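Local coordinates for protein diaminobutyrate-pyruvate transaminase and L-2,4-diaminobutyrate decarboxylase (Vibrio parahaemolyticus, PDB 2QMA) that probably decarboxylates L-2,4-diaminobutyrate with pyridoxal 5'-phosphate, this chain being the C-terminal decarboxylase domain of a longer transaminase-decarboxylase protein, at residues Met289-Leu303 with Val313-Phe327. Numbering follows the deposited sequence.
Sequences MWMHVDGAYGGALIL and VERAHSISVDFHKLF
Parallel strands 290-295 and 318-322 lie side by side in the middle of the mixed seven-stranded sheet of this fold type I pyridoxal-phosphate domain, 290-295 being the central strand; their axes approach to 4.6 Å. V293 N donates to S318 O (2.8 Å) and V293 O accepts from S320 N, fixing the register. On the face carrying H292, D294, S318 and S320, S318 OG is gripped by two ring nitrogens. W290 NE1 donates to it in the indole plane (2.8 Å, 164°) and H292 ND1 bonds it at 2.7 Å, while N171 holds H292 NE2. S318 chi1 of 56° sets OG between backbone N and carbonyl carbon, where both rings meet it. H317 CB sits over the indole, 3.3 Å from the five-membered-ring centroid, and its imidazole forms an offset stack with that ring, the planes at 28°. On the face carrying V293 and I319 the contacts are apolar: V293 CG2 meets A316 CB, in the loop leading into 318-322, at 3.6 Å, and M291 CE also packs there. Beyond the strands, K325, the predicted cofactor-attachment lysine, passes A296, CD 3.4 Å from A296 O. Its NZ carries no cofactor; a salt bridge to D322 OD2 (2.9 Å) fixes its position here.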
HETATM    1  N   MSE A 289      -7.383 -27.661 -10.678  1.00 13.31           N
HETATM    2  CA  MSE A 289      -7.383 -26.499  -9.737  1.00 11.60           C
HETATM    3  C   MSE A 289      -6.281 -25.513 -10.066  1.00 10.61           C
HETATM    4  O   MSE A 289      -5.295 -25.827 -10.736  1.00 10.38           O
HETATM    5  CB  MSE A 289      -7.208 -26.945  -8.240  1.00 11.38           C
HETATM    6  CG  MSE A 289      -8.116 -28.115  -7.783  1.00 10.14           C
HETATM    7 SE   MSE A 289      -7.862 -28.675  -5.964  0.70 17.40          SE
HETATM    8  CE  MSE A 289      -6.053 -29.377  -6.118  1.00 13.73           C
ATOM      9  N   TRP A 290      -6.452 -24.318  -9.522  1.00 10.43           N
ATOM     10  CA  TRP A 290      -5.426 -23.261  -9.478  1.00 11.25           C
ATOM     11  C   TRP A 290      -4.529 -23.443  -8.233  1.00 10.72           C
ATOM     12  O   TRP A 290      -5.033 -23.422  -7.105  1.00 10.71           O
ATOM     13  CB  TRP A 290      -6.198 -21.958  -9.317  1.00 10.73           C
ATOM     14  CG  TRP A 290      -5.409 -20.735  -9.330  1.00 12.51           C
ATOM     15  CD1 TRP A 290      -4.557 -20.267  -8.331  1.00 11.50           C
ATOM     16  CD2 TRP A 290      -5.417 -19.731 -10.356  1.00 11.27           C
ATOM     17  NE1 TRP A 290      -4.017 -19.059  -8.718  1.00 12.64           N
ATOM     18  CE2 TRP A 290      -4.532 -18.698  -9.938  1.00 13.55           C
ATOM     19  CE3 TRP A 290      -6.067 -19.615 -11.594  1.00 13.32           C
ATOM     20  CZ2 TRP A 290      -4.261 -17.563 -10.733  1.00 12.54           C
ATOM     21  CZ3 TRP A 290      -5.818 -18.496 -12.363  1.00 14.25           C
ATOM     22  CH2 TRP A 290      -4.920 -17.487 -11.941  1.00 14.96           C
HETATM   23  N   MSE A 291      -3.213 -23.568  -8.429  1.00  9.92           N
HETATM   24  CA  MSE A 291      -2.306 -23.616  -7.308  1.00 11.07           C
HETATM   25  C   MSE A 291      -1.745 -22.234  -7.124  1.00 10.94           C
HETATM   26  O   MSE A 291      -1.110 -21.675  -8.038  1.00 11.99           O
HETATM   27  CB  MSE A 291      -1.143 -24.591  -7.482  1.00 10.63           C
HETATM   28  CG  MSE A 291      -0.158 -24.413  -6.214  1.00 12.02           C
HETATM   29 SE   MSE A 291       1.315 -25.692  -6.222  0.70 15.39          SE
HETATM   30  CE  MSE A 291       2.386 -24.987  -7.672  1.00 11.49           C
ATOM     31  N   HIS A 292      -1.990 -21.707  -5.943  1.00  8.60           N
ATOM     32  CA  HIS A 292      -1.427 -20.423  -5.527  1.00  8.90           C
ATOM     33  C   HIS A 292      -0.319 -20.742  -4.535  1.00  8.93           C
ATOM     34  O   HIS A 292      -0.558 -21.444  -3.526  1.00 10.87           O
ATOM     35  CB  HIS A 292      -2.506 -19.476  -4.923  1.00  7.88           C
ATOM     36  CG  HIS A 292      -1.899 -18.248  -4.294  1.00  9.35           C
ATOM     37  ND1 HIS A 292      -1.387 -17.203  -5.034  1.00 10.16           N
ATOM     38  CD2 HIS A 292      -1.672 -17.930  -2.987  1.00 11.72           C
ATOM     39  CE1 HIS A 292      -0.868 -16.297  -4.223  1.00 10.47           C
ATOM     40  NE2 HIS A 292      -1.061 -16.690  -2.974  1.00 10.95           N
ATOM     41  N   VAL A 293       0.887 -20.221  -4.790  1.00  7.90           N
ATOM     42  CA  VAL A 293       2.008 -20.435  -3.843  1.00  8.84           C
ATOM     43  C   VAL A 293       2.157 -19.208  -2.940  1.00  9.24           C
ATOM     44  O   VAL A 293       2.434 -18.117  -3.427  1.00  9.09           O
ATOM     45  CB  VAL A 293       3.346 -20.773  -4.540  1.00  8.94           C
ATOM     46  CG1 VAL A 293       4.491 -20.797  -3.439  1.00  9.98           C
ATOM     47  CG2 VAL A 293       3.249 -22.111  -5.287  1.00  7.94           C
ATOM     48  N   ASP A 294       1.951 -19.369  -1.632  1.00 11.08           N
ATOM     49  CA  ASP A 294       2.205 -18.266  -0.732  1.00 12.09           C
ATOM     50  C   ASP A 294       3.705 -18.298  -0.348  1.00 12.81           C
ATOM     51  O   ASP A 294       4.128 -18.994   0.613  1.00 12.48           O
ATOM     52  CB  ASP A 294       1.286 -18.331   0.502  1.00 14.04           C
ATOM     53  CG  ASP A 294       1.512 -17.155   1.494  1.00 17.39           C
ATOM     54  OD1 ASP A 294       2.420 -16.321   1.269  1.00 14.64           O
ATOM     55  OD2 ASP A 294       0.784 -17.093   2.521  1.00 20.42           O
ATOM     56  N   GLY A 295       4.521 -17.536  -1.066  1.00 12.76           N
ATOM     57  CA  GLY A 295       5.929 -17.538  -0.710  1.00 12.45           C
ATOM     58  C   GLY A 295       6.379 -16.295  -0.006  1.00 13.80           C
ATOM     59  O   GLY A 295       7.536 -15.924  -0.148  1.00 14.21           O
ATOM     60  N   ALA A 296       5.472 -15.678   0.755  1.00 15.02           N
ATOM     61  CA  ALA A 296       5.751 -14.408   1.431  1.00 15.86           C
ATOM     62  C   ALA A 296       7.037 -14.530   2.258  1.00 16.33           C
ATOM     63  O   ALA A 296       7.905 -13.668   2.141  1.00 17.03           O
ATOM     64  CB  ALA A 296       4.535 -13.920   2.261  1.00 15.51           C
ATOM     65  N   TYR A 297       7.185 -15.624   3.007  1.00 15.88           N
ATOM     66  CA  TYR A 297       8.392 -15.922   3.756  1.00 16.11           C
ATOM     67  C   TYR A 297       9.533 -16.583   2.928  1.00 16.34           C
ATOM     68  O   TYR A 297      10.551 -15.947   2.648  1.00 17.30           O
ATOM     69  CB  TYR A 297       8.008 -16.733   5.002  1.00 16.26           C
ATOM     70  CG  TYR A 297       9.127 -17.106   5.982  1.00 15.69           C
ATOM     71  CD1 TYR A 297      10.444 -16.578   5.873  1.00 17.97           C
ATOM     72  CD2 TYR A 297       8.845 -17.968   7.058  1.00 15.84           C
ATOM     73  CE1 TYR A 297      11.457 -16.943   6.815  1.00 16.52           C
ATOM     74  CE2 TYR A 297       9.836 -18.325   7.990  1.00 18.78           C
ATOM     75  CZ  TYR A 297      11.132 -17.823   7.856  1.00 16.44           C
ATOM     76  OH  TYR A 297      12.038 -18.212   8.803  1.00 16.56           O
ATOM     77  N   GLY A 298       9.342 -17.830   2.499  1.00 15.50           N
ATOM     78  CA  GLY A 298      10.416 -18.645   1.928  1.00 16.01           C
ATOM     79  C   GLY A 298      10.641 -18.502   0.433  1.00 16.88           C
ATOM     80  O   GLY A 298      11.526 -19.150  -0.142  1.00 17.63           O
ATOM     81  N   GLY A 299       9.858 -17.641  -0.204  1.00 16.40           N
ATOM     82  CA  GLY A 299      10.060 -17.336  -1.622  1.00 16.55           C
ATOM     83  C   GLY A 299      11.482 -16.864  -1.870  1.00 16.86           C
ATOM     84  O   GLY A 299      12.034 -17.159  -2.922  1.00 16.17           O
ATOM     85  N   ALA A 300      12.081 -16.187  -0.875  1.00 16.48           N
ATOM     86  CA  ALA A 300      13.472 -15.673  -0.994  1.00 16.27           C
ATOM     87  C   ALA A 300      14.506 -16.767  -1.255  1.00 16.35           C
ATOM     88  O   ALA A 300      15.570 -16.511  -1.850  1.00 16.68           O
ATOM     89  CB  ALA A 300      13.868 -14.815   0.255  1.00 16.19           C
ATOM     90  N   LEU A 301      14.199 -17.991  -0.841  1.00 15.51           N
ATOM     91  CA  LEU A 301      15.154 -19.093  -1.024  1.00 15.60           C
ATOM     92  C   LEU A 301      15.429 -19.434  -2.499  1.00 15.01           C
ATOM     93  O   LEU A 301      16.350 -20.189  -2.818  1.00 15.58           O
ATOM     94  CB  LEU A 301      14.663 -20.325  -0.292  1.00 15.97           C
ATOM     95  CG  LEU A 301      14.591 -20.230   1.221  1.00 15.44           C
ATOM     96  CD1 LEU A 301      14.224 -21.651   1.727  1.00 18.41           C
ATOM     97  CD2 LEU A 301      15.945 -19.715   1.865  1.00 16.52           C
ATOM     98  N   ILE A 302      14.596 -18.906  -3.396  1.00 15.80           N
ATOM     99  CA  ILE A 302      14.847 -19.019  -4.833  1.00 16.04           C
ATOM    100  C   ILE A 302      16.275 -18.550  -5.207  1.00 16.31           C
ATOM    101  O   ILE A 302      16.862 -19.054  -6.183  1.00 15.24           O
ATOM    102  CB  ILE A 302      13.776 -18.258  -5.666  1.00 15.67           C
ATOM    103  CG1 ILE A 302      13.623 -18.897  -7.052  1.00 16.16           C
ATOM    104  CG2 ILE A 302      14.057 -16.724  -5.677  1.00 16.43           C
ATOM    105  CD1 ILE A 302      12.864 -20.214  -7.023  1.00 16.13           C
ATOM    106  N   LEU A 303      16.834 -17.639  -4.404  1.00 16.02           N
ATOM    107  CA  LEU A 303      18.170 -17.077  -4.682  1.00 17.13           C
ATOM    108  C   LEU A 303      19.319 -17.807  -3.984  1.00 18.43           C
ATOM    109  O   LEU A 303      20.513 -17.501  -4.249  1.00 18.96           O
ATOM    110  CB  LEU A 303      18.258 -15.599  -4.277  1.00 16.10           C
ATOM    111  CG  LEU A 303      17.302 -14.616  -4.944  1.00 15.68           C
ATOM    112  CD1 LEU A 303      17.520 -13.174  -4.391  1.00 16.04           C
ATOM    113  CD2 LEU A 303      17.378 -14.699  -6.481  1.00 17.68           C
ATOM    114  N   VAL A 313       7.351 -24.721  -7.435  1.00 11.96           N
ATOM    115  CA  VAL A 313       6.989 -23.281  -7.507  1.00 13.11           C
ATOM    116  C   VAL A 313       6.926 -22.831  -8.953  1.00 13.37           C
ATOM    117  O   VAL A 313       6.049 -22.036  -9.310  1.00 14.34           O
ATOM    118  CB  VAL A 313       7.901 -22.345  -6.631  1.00 13.00           C
ATOM    119  CG1 VAL A 313       9.261 -22.168  -7.268  1.00 12.51           C
ATOM    120  CG2 VAL A 313       7.237 -20.946  -6.430  1.00 13.67           C
ATOM    121  N   GLU A 314       7.802 -23.365  -9.816  1.00 13.15           N
ATOM    122  CA  GLU A 314       7.762 -22.905 -11.221  1.00 13.48           C
ATOM    123  C   GLU A 314       6.467 -23.247 -12.014  1.00 13.14           C
ATOM    124  O   GLU A 314       6.264 -22.732 -13.119  1.00 12.93           O
ATOM    125  CB  GLU A 314       8.988 -23.408 -12.020  1.00 12.36           C
ATOM    126  CG  GLU A 314       8.992 -24.924 -12.366  1.00 12.49           C
ATOM    127  CD  GLU A 314       9.087 -25.911 -11.171  1.00 14.12           C
ATOM    128  OE1 GLU A 314       9.476 -25.511 -10.002  1.00 13.82           O
ATOM    129  OE2 GLU A 314       8.814 -27.122 -11.449  1.00 13.77           O
ATOM    130  N   ARG A 315       5.653 -24.144 -11.473  1.00 12.85           N
ATOM    131  CA  ARG A 315       4.407 -24.608 -12.094  1.00 12.23           C
ATOM    132  C   ARG A 315       3.140 -23.920 -11.547  1.00 12.40           C
ATOM    133  O   ARG A 315       2.043 -24.160 -12.071  1.00 11.54           O
ATOM    134  CB  ARG A 315       4.274 -26.120 -11.868  1.00 11.70           C
ATOM    135  CG  ARG A 315       5.547 -26.948 -12.291  1.00 14.72           C
ATOM    136  CD  ARG A 315       5.488 -28.379 -11.755  1.00 13.86           C
ATOM    137  NE  ARG A 315       4.275 -29.031 -12.201  1.00 17.62           N
ATOM    138  CZ  ARG A 315       3.765 -30.131 -11.660  1.00 15.26           C
ATOM    139  NH1 ARG A 315       2.659 -30.622 -12.182  1.00 15.07           N
ATOM    140  NH2 ARG A 315       4.332 -30.715 -10.592  1.00 14.59           N
ATOM    141  N   ALA A 316       3.309 -23.037 -10.539  1.00 12.30           N
ATOM    142  CA  ALA A 316       2.179 -22.350  -9.876  1.00 12.09           C
ATOM    143  C   ALA A 316       1.360 -21.555 -10.870  1.00 11.95           C
ATOM    144  O   ALA A 316       1.905 -20.954 -11.816  1.00 13.33           O
ATOM    145  CB  ALA A 316       2.696 -21.408  -8.797  1.00 11.35           C
ATOM    146  N   HIS A 317       0.057 -21.496 -10.641  1.00 11.59           N
ATOM    147  CA  HIS A 317      -0.739 -20.518 -11.380  1.00 12.58           C
ATOM    148  C   HIS A 317      -0.423 -19.106 -10.916  1.00 12.61           C
ATOM    149  O   HIS A 317      -0.423 -18.174 -11.734  1.00 12.58           O
ATOM    150  CB  HIS A 317      -2.240 -20.736 -11.227  1.00 12.73           C
ATOM    151  CG  HIS A 317      -2.757 -21.967 -11.912  1.00 16.22           C
ATOM    152  ND1 HIS A 317      -2.445 -23.241 -11.484  1.00 14.09           N
ATOM    153  CD2 HIS A 317      -3.573 -22.111 -12.985  1.00 16.30           C
ATOM    154  CE1 HIS A 317      -3.056 -24.120 -12.268  1.00 17.80           C
ATOM    155  NE2 HIS A 317      -3.749 -23.459 -13.186  1.00 16.64           N
ATOM    156  N   SER A 318      -0.220 -18.947  -9.588  1.00 12.00           N
ATOM    157  CA  SER A 318       0.142 -17.638  -9.047  1.00 11.91           C
ATOM    158  C   SER A 318       1.098 -17.811  -7.878  1.00 12.08           C
ATOM    159  O   SER A 318       1.057 -18.855  -7.200  1.00 11.95           O
ATOM    160  CB  SER A 318      -1.111 -16.870  -8.611  1.00 11.09           C
ATOM    161  OG  SER A 318      -1.895 -17.597  -7.662  1.00 13.68           O
ATOM    162  N   ILE A 319       1.940 -16.797  -7.654  1.00 12.28           N
ATOM    163  CA  ILE A 319       2.921 -16.806  -6.580  1.00 11.81           C
ATOM    164  C   ILE A 319       2.967 -15.436  -5.933  1.00 13.14           C
ATOM    165  O   ILE A 319       3.149 -14.419  -6.621  1.00 13.47           O
ATOM    166  CB  ILE A 319       4.323 -17.084  -7.092  1.00 11.35           C
ATOM    167  CG1 ILE A 319       4.407 -18.444  -7.854  1.00 10.56           C
ATOM    168  CG2 ILE A 319       5.366 -17.003  -5.951  1.00  8.82           C
ATOM    169  CD1 ILE A 319       5.637 -18.534  -8.714  1.00 14.68           C
ATOM    170  N   SER A 320       2.800 -15.412  -4.614  1.00 13.84           N
ATOM    171  CA  SER A 320       3.086 -14.177  -3.905  1.00 16.24           C
ATOM    172  C   SER A 320       4.501 -14.163  -3.282  1.00 15.28           C
ATOM    173  O   SER A 320       5.006 -15.161  -2.761  1.00 13.27           O
ATOM    174  CB  SER A 320       1.991 -13.738  -2.986  1.00 18.93           C
ATOM    175  OG  SER A 320       1.711 -14.647  -1.985  1.00 24.31           O
ATOM    176  N   VAL A 321       5.147 -13.024  -3.443  1.00 16.57           N
ATOM    177  CA  VAL A 321       6.544 -12.798  -3.057  1.00 19.36           C
ATOM    178  C   VAL A 321       6.519 -11.519  -2.188  1.00 19.77           C
ATOM    179  O   VAL A 321       5.979 -10.498  -2.613  1.00 19.61           O
ATOM    180  CB  VAL A 321       7.469 -12.538  -4.307  1.00 20.97           C
ATOM    181  CG1 VAL A 321       8.921 -12.391  -3.848  1.00 23.85           C
ATOM    182  CG2 VAL A 321       7.324 -13.618  -5.372  1.00 21.62           C
ATOM    183  N   ASP A 322       7.013 -11.610  -0.956  1.00 19.05           N
ATOM    184  CA  ASP A 322       7.112 -10.436  -0.084  1.00 21.19           C
ATOM    185  C   ASP A 322       8.541 -10.011   0.083  1.00 20.54           C
ATOM    186  O   ASP A 322       9.273 -10.674   0.808  1.00 20.78           O
ATOM    187  CB  ASP A 322       6.547 -10.736   1.300  1.00 21.53           C
ATOM    188  CG  ASP A 322       5.295  -9.983   1.574  1.00 26.79           C
ATOM    189  OD1 ASP A 322       4.842  -9.289   0.633  1.00 33.23           O
ATOM    190  OD2 ASP A 322       4.751 -10.097   2.705  1.00 26.38           O
ATOM    191  N   PHE A 323       8.935  -8.926  -0.585  1.00 19.52           N
ATOM    192  CA  PHE A 323      10.298  -8.421  -0.486  1.00 18.64           C
ATOM    193  C   PHE A 323      10.591  -7.771   0.866  1.00 18.68           C
ATOM    194  O   PHE A 323      11.748  -7.697   1.278  1.00 18.27           O
ATOM    195  CB  PHE A 323      10.575  -7.430  -1.600  1.00 19.42           C
ATOM    196  CG  PHE A 323      10.349  -7.991  -2.971  1.00 18.19           C
ATOM    197  CD1 PHE A 323      11.258  -8.881  -3.518  1.00 19.81           C
ATOM    198  CD2 PHE A 323       9.208  -7.638  -3.695  1.00 19.47           C
ATOM    199  CE1 PHE A 323      11.046  -9.419  -4.777  1.00 24.13           C
ATOM    200  CE2 PHE A 323       8.967  -8.159  -4.941  1.00 18.01           C
ATOM    201  CZ  PHE A 323       9.888  -9.048  -5.503  1.00 22.69           C
ATOM    202  N   HIS A 324       9.544  -7.308   1.549  1.00 18.82           N
ATOM    203  CA  HIS A 324       9.739  -6.679   2.821  1.00 20.21           C
ATOM    204  C   HIS A 324       9.809  -7.685   3.938  1.00 20.50           C
ATOM    205  O   HIS A 324       9.733  -7.322   5.098  1.00 22.20           O
ATOM    206  CB  HIS A 324       8.717  -5.551   3.101  1.00 19.62           C
ATOM    207  CG  HIS A 324       7.288  -5.979   3.027  1.00 22.64           C
ATOM    208  ND1 HIS A 324       6.727  -6.893   3.898  1.00 27.28           N
ATOM    209  CD2 HIS A 324       6.282  -5.558   2.229  1.00 23.21           C
ATOM    210  CE1 HIS A 324       5.441  -7.030   3.627  1.00 25.12           C
ATOM    211  NE2 HIS A 324       5.149  -6.240   2.610  1.00 26.85           N
ATOM    212  N   LYS A 325       9.941  -8.958   3.586  1.00 21.08           N
ATOM    213  CA  LYS A 325      10.317  -9.959   4.563  1.00 21.69           C
ATOM    214  C   LYS A 325      11.817 -10.307   4.355  1.00 21.64           C
ATOM    215  O   LYS A 325      12.713  -9.495   4.682  1.00 21.41           O
ATOM    216  CB  LYS A 325       9.361 -11.176   4.536  1.00 22.01           C
ATOM    217  CG  LYS A 325       7.968 -10.865   5.126  1.00 24.33           C
ATOM    218  CD  LYS A 325       6.983 -12.001   4.906  1.00 22.35           C
ATOM    219  CE  LYS A 325       5.757 -11.911   5.786  1.00 25.66           C
ATOM    220  NZ  LYS A 325       4.723 -10.893   5.468  1.00 27.89           N
ATOM    221  N   LEU A 326      12.103 -11.471   3.788  1.00 20.72           N
ATOM    222  CA  LEU A 326      13.468 -11.957   3.771  1.00 19.99           C
ATOM    223  C   LEU A 326      14.339 -11.298   2.695  1.00 19.30           C
ATOM    224  O   LEU A 326      15.562 -11.471   2.684  1.00 19.72           O
ATOM    225  CB  LEU A 326      13.424 -13.475   3.589  1.00 21.44           C
ATOM    226  CG  LEU A 326      14.491 -14.440   4.069  1.00 21.22           C
ATOM    227  CD1 LEU A 326      15.053 -14.163   5.466  1.00 19.87           C
ATOM    228  CD2 LEU A 326      13.950 -15.897   3.885  1.00 18.21           C
ATOM    229  N   PHE A 327      13.734 -10.519   1.801  1.00 18.07           N
ATOM    230  CA  PHE A 327      14.544  -9.703   0.857  1.00 17.92           C
ATOM    231  C   PHE A 327      15.003  -8.349   1.449  1.00 16.88           C
ATOM    232  O   PHE A 327      15.691  -7.561   0.779  1.00 17.17           O
ATOM    233  CB  PHE A 327      13.772  -9.396  -0.414  1.00 18.80           C
ATOM    234  CG  PHE A 327      13.547 -10.582  -1.352  1.00 20.28           C
ATOM    235  CD1 PHE A 327      14.341 -10.758  -2.498  1.00 23.15           C
ATOM    236  CD2 PHE A 327      12.460 -11.446  -1.151  1.00 22.38           C
ATOM    237  CE1 PHE A 327      14.082 -11.811  -3.408  1.00 19.36           C
ATOM    238  CE2 PHE A 327      12.206 -12.487  -2.023  1.00 18.26           C
ATOM    239  CZ  PHE A 327      13.008 -12.667  -3.170  1.00 20.56           C
TER
HETATM  240  O   HOH W   1       1.704 -13.874   0.763  1.00 39.52           O
HETATM  241  O   HOH W   2       8.969 -14.080  -0.738  1.00 35.32           O
HETATM  242  O   HOH W   3      10.542 -13.160   1.959  1.00 32.33           O